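Local coordinates for lipoprotein, putative (Bacillus anthracis, PDB 4NOH), which is of unknown function but, as a putative lipoprotein of an uncharacterised family, may bind lipid, at residues Thr4-Thr18 with Ile154-Val168. Sequence-based numbering, arbitrary orientation. Where two conformers were deposited one is given.
Sequences TGIVMYGDETGVQQT and IKRGSKVEEAHMVEV
Gly5 to Tyr9 pair with Glu162 to Val166 as an antiparallel beta ladder, a worked example of chain ends meeting: the first strand takes the last, 162-166, as the edge of a mixed sheet, while strand 134-142 flanks its other side. Gly5, Val7 and Tyr9 form the hydrogen-bonded pairs with Val166, His164 and Glu162. The ladder ends in a classic beta bulge, where Glu161 and Glu162 both face Tyr9; Glu161 N binds Tyr9 O at 2.9 Å, Glu162 N only weakly.

Apolar packing covers the face bearing Ile6, Met8 and Ala163. Ile6 and Ile154 meet tip to tip, their CD1 atoms 4.0 Å apart, and Ile154 CD1 also touches Thr18 CG2. Val160 CG1 lies against Val15 and Met8, tying helix 12-21 to the sheet. Gly14, with no side chain in the way, brings its CA within 3.2 Å of Lys159 O in a CA-H...O contact.

On the other face, Val166 CG1 lies over one face of the His164 ring, 3.9 Å above its plane and offset toward the rim. With chi1 at 55°, His164 CG sits between its backbone N and carbonyl carbon, and the imidazole swings toward Tyr9. The two rings are nearly coplanar, 9° apart, rim to rim, and Tyr9 OH shares a 2.7 Å hydrogen bond with His164 NE2.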
loop_
_atom_site.group_PDB
_atom_site.type_symbol
_atom_site.label_atom_id
_atom_site.label_comp_id
_atom_site.label_asym_id
_atom_site.label_seq_id
_atom_site.Cartn_x
_atom_site.Cartn_y
_atom_site.Cartn_z
ATOM N N THR A 4 11.576 9.012 -8.415
ATOM C CA THR A 4 12.665 8.901 -7.452
ATOM C C THR A 4 12.198 8.180 -6.195
ATOM O O THR A 4 12.923 8.076 -5.222
ATOM C CB THR A 4 13.223 10.286 -7.077
ATOM O OG1 THR A 4 12.140 11.128 -6.670
ATOM C CG2 THR A 4 13.907 10.925 -8.272
ATOM N N GLY A 5 10.967 7.674 -6.201
ATOM C CA GLY A 5 10.491 6.934 -5.073
ATOM C C GLY A 5 10.479 5.440 -5.306
ATOM O O GLY A 5 10.328 4.967 -6.429
ATOM N N ILE A 6 10.638 4.705 -4.226
ATOM C CA ILE A 6 10.456 3.246 -4.246
ATOM C C ILE A 6 9.464 2.877 -3.152
ATOM O O ILE A 6 9.625 3.260 -1.974
ATOM C CB ILE A 6 11.754 2.444 -4.045
ATOM C CG1 ILE A 6 12.798 2.841 -5.118
ATOM C CG2 ILE A 6 11.444 0.951 -4.121
ATOM C CD1 ILE A 6 14.163 2.168 -5.021
ATOM N N VAL A 7 8.411 2.172 -3.533
ATOM C CA VAL A 7 7.470 1.583 -2.583
ATOM C C VAL A 7 7.885 0.126 -2.422
ATOM O O VAL A 7 8.120 -0.560 -3.414
ATOM C CB VAL A 7 6.005 1.677 -3.034
ATOM C CG1 VAL A 7 5.087 0.848 -2.131
ATOM C CG2 VAL A 7 5.543 3.133 -3.057
HETATM N N MSE A 8 7.988 -0.323 -1.189
HETATM C CA MSE A 8 8.398 -1.684 -0.869
HETATM C C MSE A 8 7.424 -2.286 0.109
HETATM O O MSE A 8 6.784 -1.584 0.903
HETATM C CB MSE A 8 9.829 -1.708 -0.325
HETATM C CG MSE A 8 10.054 -0.793 0.855
HETATM SE SE MSE A 8 11.990 -0.510 1.194
HETATM C CE MSE A 8 12.210 0.943 -0.092
ATOM N N TYR A 9 7.325 -3.609 0.090
ATOM C CA TYR A 9 6.373 -4.323 0.889
ATOM C C TYR A 9 7.034 -5.504 1.514
ATOM O O TYR A 9 7.802 -6.198 0.863
ATOM C CB TYR A 9 5.243 -4.885 0.023
ATOM C CG TYR A 9 4.550 -3.907 -0.889
ATOM C CD1 TYR A 9 5.093 -3.594 -2.128
ATOM C CD2 TYR A 9 3.327 -3.342 -0.548
ATOM C CE1 TYR A 9 4.441 -2.752 -2.999
ATOM C CE2 TYR A 9 2.658 -2.472 -1.415
ATOM C CZ TYR A 9 3.232 -2.169 -2.637
ATOM O OH TYR A 9 2.596 -1.274 -3.473
ATOM N N GLY A 10 6.711 -5.776 2.765
ATOM C CA GLY A 10 7.307 -6.971 3.392
ATOM C C GLY A 10 7.205 -6.911 4.877
ATOM O O GLY A 10 6.365 -6.202 5.449
ATOM N N ASP A 11 8.004 -7.723 5.536
ATOM C CA ASP A 11 8.049 -7.641 6.985
ATOM C C ASP A 11 8.710 -6.348 7.384
ATOM O O ASP A 11 9.620 -5.882 6.711
ATOM C CB ASP A 11 8.872 -8.806 7.580
ATOM C CG ASP A 11 8.065 -10.043 7.808
ATOM O OD1 ASP A 11 6.871 -10.127 7.368
ATOM O OD2 ASP A 11 8.640 -10.922 8.502
ATOM N N GLU A 12 8.280 -5.782 8.511
ATOM C CA GLU A 12 8.890 -4.567 9.014
ATOM C C GLU A 12 10.403 -4.659 9.035
ATOM O O GLU A 12 11.084 -3.716 8.649
ATOM C CB GLU A 12 8.366 -4.182 10.415
ATOM C CG GLU A 12 8.960 -2.841 10.901
ATOM C CD GLU A 12 8.436 -2.354 12.253
ATOM O OE1 GLU A 12 7.550 -3.011 12.830
ATOM O OE2 GLU A 12 8.918 -1.298 12.738
ATOM N N THR A 13 10.952 -5.796 9.459
ATOM C CA THR A 13 12.400 -5.870 9.592
ATOM C C THR A 13 13.086 -5.784 8.236
ATOM O O THR A 13 14.098 -5.130 8.107
ATOM C CB THR A 13 12.915 -7.060 10.378
ATOM O OG1 THR A 13 14.317 -6.852 10.609
ATOM C CG2 THR A 13 12.667 -8.321 9.643
ATOM N N GLY A 14 12.510 -6.402 7.217
ATOM C CA GLY A 14 13.109 -6.353 5.905
ATOM C C GLY A 14 13.041 -4.965 5.297
ATOM O O GLY A 14 13.984 -4.502 4.664
ATOM N N VAL A 15 11.909 -4.287 5.496
ATOM C CA VAL A 15 11.737 -2.929 5.000
ATOM C C VAL A 15 12.723 -2.026 5.717
ATOM O O VAL A 15 13.442 -1.228 5.087
ATOM C CB VAL A 15 10.283 -2.432 5.202
ATOM C CG1 VAL A 15 10.180 -0.940 4.917
ATOM C CG2 VAL A 15 9.339 -3.247 4.355
ATOM N N GLN A 16 12.789 -2.151 7.035
ATOM C CA GLN A 16 13.721 -1.334 7.809
ATOM C C GLN A 16 15.174 -1.577 7.412
ATOM O O GLN A 16 15.976 -0.638 7.331
ATOM C CB GLN A 16 13.575 -1.638 9.307
ATOM C CG GLN A 16 14.370 -0.701 10.187
ATOM C CD GLN A 16 13.904 0.731 10.046
ATOM O OE1 GLN A 16 12.730 1.048 10.316
ATOM N NE2 GLN A 16 14.808 1.608 9.628
ATOM N N GLN A 17 15.552 -2.834 7.220
ATOM C CA GLN A 17 16.925 -3.138 6.829
ATOM C C GLN A 17 17.265 -2.495 5.492
ATOM O O GLN A 17 18.404 -2.137 5.252
ATOM C CB GLN A 17 17.177 -4.644 6.739
ATOM C CG GLN A 17 17.217 -5.360 8.082
ATOM C CD GLN A 17 17.589 -6.815 7.925
ATOM O OE1 GLN A 17 18.559 -7.142 7.254
ATOM N NE2 GLN A 17 16.823 -7.697 8.548
ATOM N N THR A 18 16.274 -2.413 4.613
ATOM C CA THR A 18 16.489 -1.831 3.304
ATOM C C THR A 18 16.669 -0.323 3.440
ATOM O O THR A 18 17.574 0.242 2.841
ATOM C CB THR A 18 15.337 -2.190 2.366
ATOM O OG1 THR A 18 15.284 -3.625 2.238
ATOM C CG2 THR A 18 15.549 -1.557 1.013
ATOM N N ILE A 154 17.393 -3.984 -4.798
ATOM C CA ILE A 154 16.285 -4.251 -3.866
ATOM C C ILE A 154 15.409 -5.397 -4.391
ATOM O O ILE A 154 15.001 -6.294 -3.643
ATOM C CB ILE A 154 15.458 -2.982 -3.597
ATOM C CG1 ILE A 154 16.315 -1.976 -2.804
ATOM C CG2 ILE A 154 14.170 -3.334 -2.865
ATOM C CD1 ILE A 154 15.701 -0.609 -2.625
ATOM N N LYS A 155 15.139 -5.375 -5.688
ATOM C CA LYS A 155 14.372 -6.452 -6.307
ATOM C C LYS A 155 15.076 -7.804 -6.274
ATOM O O LYS A 155 14.430 -8.822 -6.067
ATOM C CB LYS A 155 13.995 -6.065 -7.723
ATOM C CG LYS A 155 12.802 -5.134 -7.775
ATOM C CD LYS A 155 11.511 -5.833 -7.337
ATOM C CE LYS A 155 11.128 -6.960 -8.279
ATOM N NZ LYS A 155 9.964 -7.792 -7.846
ATOM N N ARG A 156 16.389 -7.825 -6.476
ATOM C CA ARG A 156 17.155 -9.097 -6.444
ATOM C C ARG A 156 17.340 -9.630 -5.035
ATOM O O ARG A 156 17.537 -10.824 -4.835
ATOM C CB ARG A 156 18.543 -8.936 -7.056
ATOM C CG ARG A 156 18.617 -9.091 -8.562
ATOM C CD ARG A 156 20.064 -9.007 -9.014
ATOM N NE ARG A 156 20.627 -7.668 -8.807
ATOM C CZ ARG A 156 20.748 -6.731 -9.752
ATOM N NH1 ARG A 156 20.371 -6.963 -11.010
ATOM N NH2 ARG A 156 21.272 -5.554 -9.444
ATOM N N GLY A 157 17.293 -8.727 -4.068
ATOM C CA GLY A 157 17.478 -9.048 -2.685
ATOM C C GLY A 157 16.343 -9.823 -2.060
ATOM O O GLY A 157 15.290 -10.031 -2.667
ATOM N N SER A 158 16.568 -10.222 -0.816
ATOM C CA SER A 158 15.626 -11.034 -0.063
ATOM C C SER A 158 15.097 -10.331 1.169
ATOM O O SER A 158 14.594 -10.989 2.073
ATOM C CB SER A 158 16.331 -12.299 0.414
ATOM O OG SER A 158 17.015 -12.965 -0.640
ATOM N N LYS A 159 15.256 -9.016 1.244
ATOM C CA LYS A 159 14.800 -8.273 2.428
ATOM C C LYS A 159 13.337 -7.906 2.311
ATOM O O LYS A 159 12.567 -8.045 3.283
ATOM C CB LYS A 159 15.671 -7.042 2.660
ATOM C CG LYS A 159 17.117 -7.394 2.989
ATOM C CD LYS A 159 17.985 -6.158 3.148
ATOM C CE LYS A 159 19.433 -6.514 3.403
ATOM N NZ LYS A 159 20.260 -5.278 3.356
ATOM N N VAL A 160 12.930 -7.446 1.129
ATOM C CA VAL A 160 11.523 -7.134 0.921
ATOM C C VAL A 160 10.934 -8.078 -0.113
ATOM O O VAL A 160 11.652 -8.635 -0.958
ATOM C CB VAL A 160 11.289 -5.688 0.504
ATOM C CG1 VAL A 160 11.792 -4.760 1.590
ATOM C CG2 VAL A 160 11.929 -5.374 -0.828
ATOM N N GLU A 161 9.613 -8.259 0.007
ATOM C CA GLU A 161 8.818 -9.175 -0.838
ATOM C C GLU A 161 8.479 -8.612 -2.228
ATOM O O GLU A 161 8.305 -9.378 -3.196
ATOM C CB GLU A 161 7.525 -9.553 -0.090
ATOM C CG GLU A 161 7.816 -10.266 1.235
ATOM C CD GLU A 161 6.603 -10.637 2.060
ATOM O OE1 GLU A 161 5.480 -10.708 1.526
ATOM O OE2 GLU A 161 6.794 -10.890 3.272
ATOM N N GLU A 162 8.392 -7.281 -2.324
ATOM C CA GLU A 162 8.045 -6.621 -3.558
ATOM C C GLU A 162 8.461 -5.161 -3.467
ATOM O O GLU A 162 8.594 -4.609 -2.383
ATOM C CB GLU A 162 6.527 -6.730 -3.765
ATOM C CG GLU A 162 5.995 -6.125 -5.060
ATOM C CD GLU A 162 6.639 -6.701 -6.315
ATOM O OE1 GLU A 162 5.979 -7.501 -7.015
ATOM O OE2 GLU A 162 7.828 -6.399 -6.590
ATOM N N ALA A 163 8.733 -4.564 -4.622
ATOM C CA ALA A 163 9.130 -3.173 -4.696
ATOM C C ALA A 163 8.854 -2.646 -6.082
ATOM O O ALA A 163 8.906 -3.383 -7.055
ATOM C CB ALA A 163 10.604 -3.000 -4.342
ATOM N N HIS A 164 8.534 -1.355 -6.171
ATOM C CA HIS A 164 8.295 -0.714 -7.450
ATOM C C HIS A 164 8.640 0.755 -7.397
ATOM O O HIS A 164 8.601 1.382 -6.321
ATOM C CB HIS A 164 6.867 -0.972 -8.006
ATOM C CG HIS A 164 5.731 -0.609 -7.090
ATOM N ND1 HIS A 164 4.621 0.070 -7.540
ATOM C CD2 HIS A 164 5.482 -0.910 -5.794
ATOM C CE1 HIS A 164 3.745 0.186 -6.552
ATOM N NE2 HIS A 164 4.231 -0.425 -5.493
HETATM N N MSE A 165 8.969 1.302 -8.561
HETATM C CA MSE A 165 9.289 2.710 -8.699
HETATM C C MSE A 165 8.016 3.498 -8.764
HETATM O O MSE A 165 7.062 3.133 -9.486
HETATM C CB MSE A 165 10.018 2.979 -10.009
HETATM C CG MSE A 165 11.357 2.248 -10.063
HETATM SE SE MSE A 165 12.746 3.102 -8.961
HETATM C CE MSE A 165 12.504 5.024 -9.293
ATOM N N VAL A 166 8.017 4.638 -8.091
ATOM C CA VAL A 166 6.854 5.475 -8.066
ATOM C C VAL A 166 7.213 6.945 -8.143
ATOM O O VAL A 166 8.298 7.346 -7.749
ATOM C CB VAL A 166 6.022 5.243 -6.771
ATOM C CG1 VAL A 166 5.661 3.768 -6.592
ATOM C CG2 VAL A 166 6.738 5.758 -5.513
ATOM N N GLU A 167 6.288 7.751 -8.662
ATOM C CA GLU A 167 6.469 9.197 -8.680
ATOM C C GLU A 167 5.988 9.733 -7.337
ATOM O O GLU A 167 4.868 9.437 -6.894
ATOM C CB GLU A 167 5.712 9.829 -9.848
ATOM C CG GLU A 167 6.279 9.378 -11.179
ATOM C CD GLU A 167 5.731 10.130 -12.370
ATOM O OE1 GLU A 167 4.657 10.759 -12.256
ATOM O OE2 GLU A 167 6.387 10.076 -13.436
ATOM N N VAL A 168 6.842 10.500 -6.674
ATOM C CA VAL A 168 6.487 11.015 -5.365
ATOM C C VAL A 168 5.735 12.338 -5.481
ATOM O O VAL A 168 5.766 12.994 -6.522
ATOM C CB VAL A 168 7.692 11.059 -4.414
ATOM C CG1 VAL A 168 8.098 9.629 -4.076
ATOM C CG2 VAL A 168 8.840 11.824 -5.017
HETATM O O HOH W 1 9.374 11.048 -8.092
HETATM O O HOH W 2 9.991 -8.950 3.795
HETATM O O HOH W 3 20.956 -5.864 6.648
#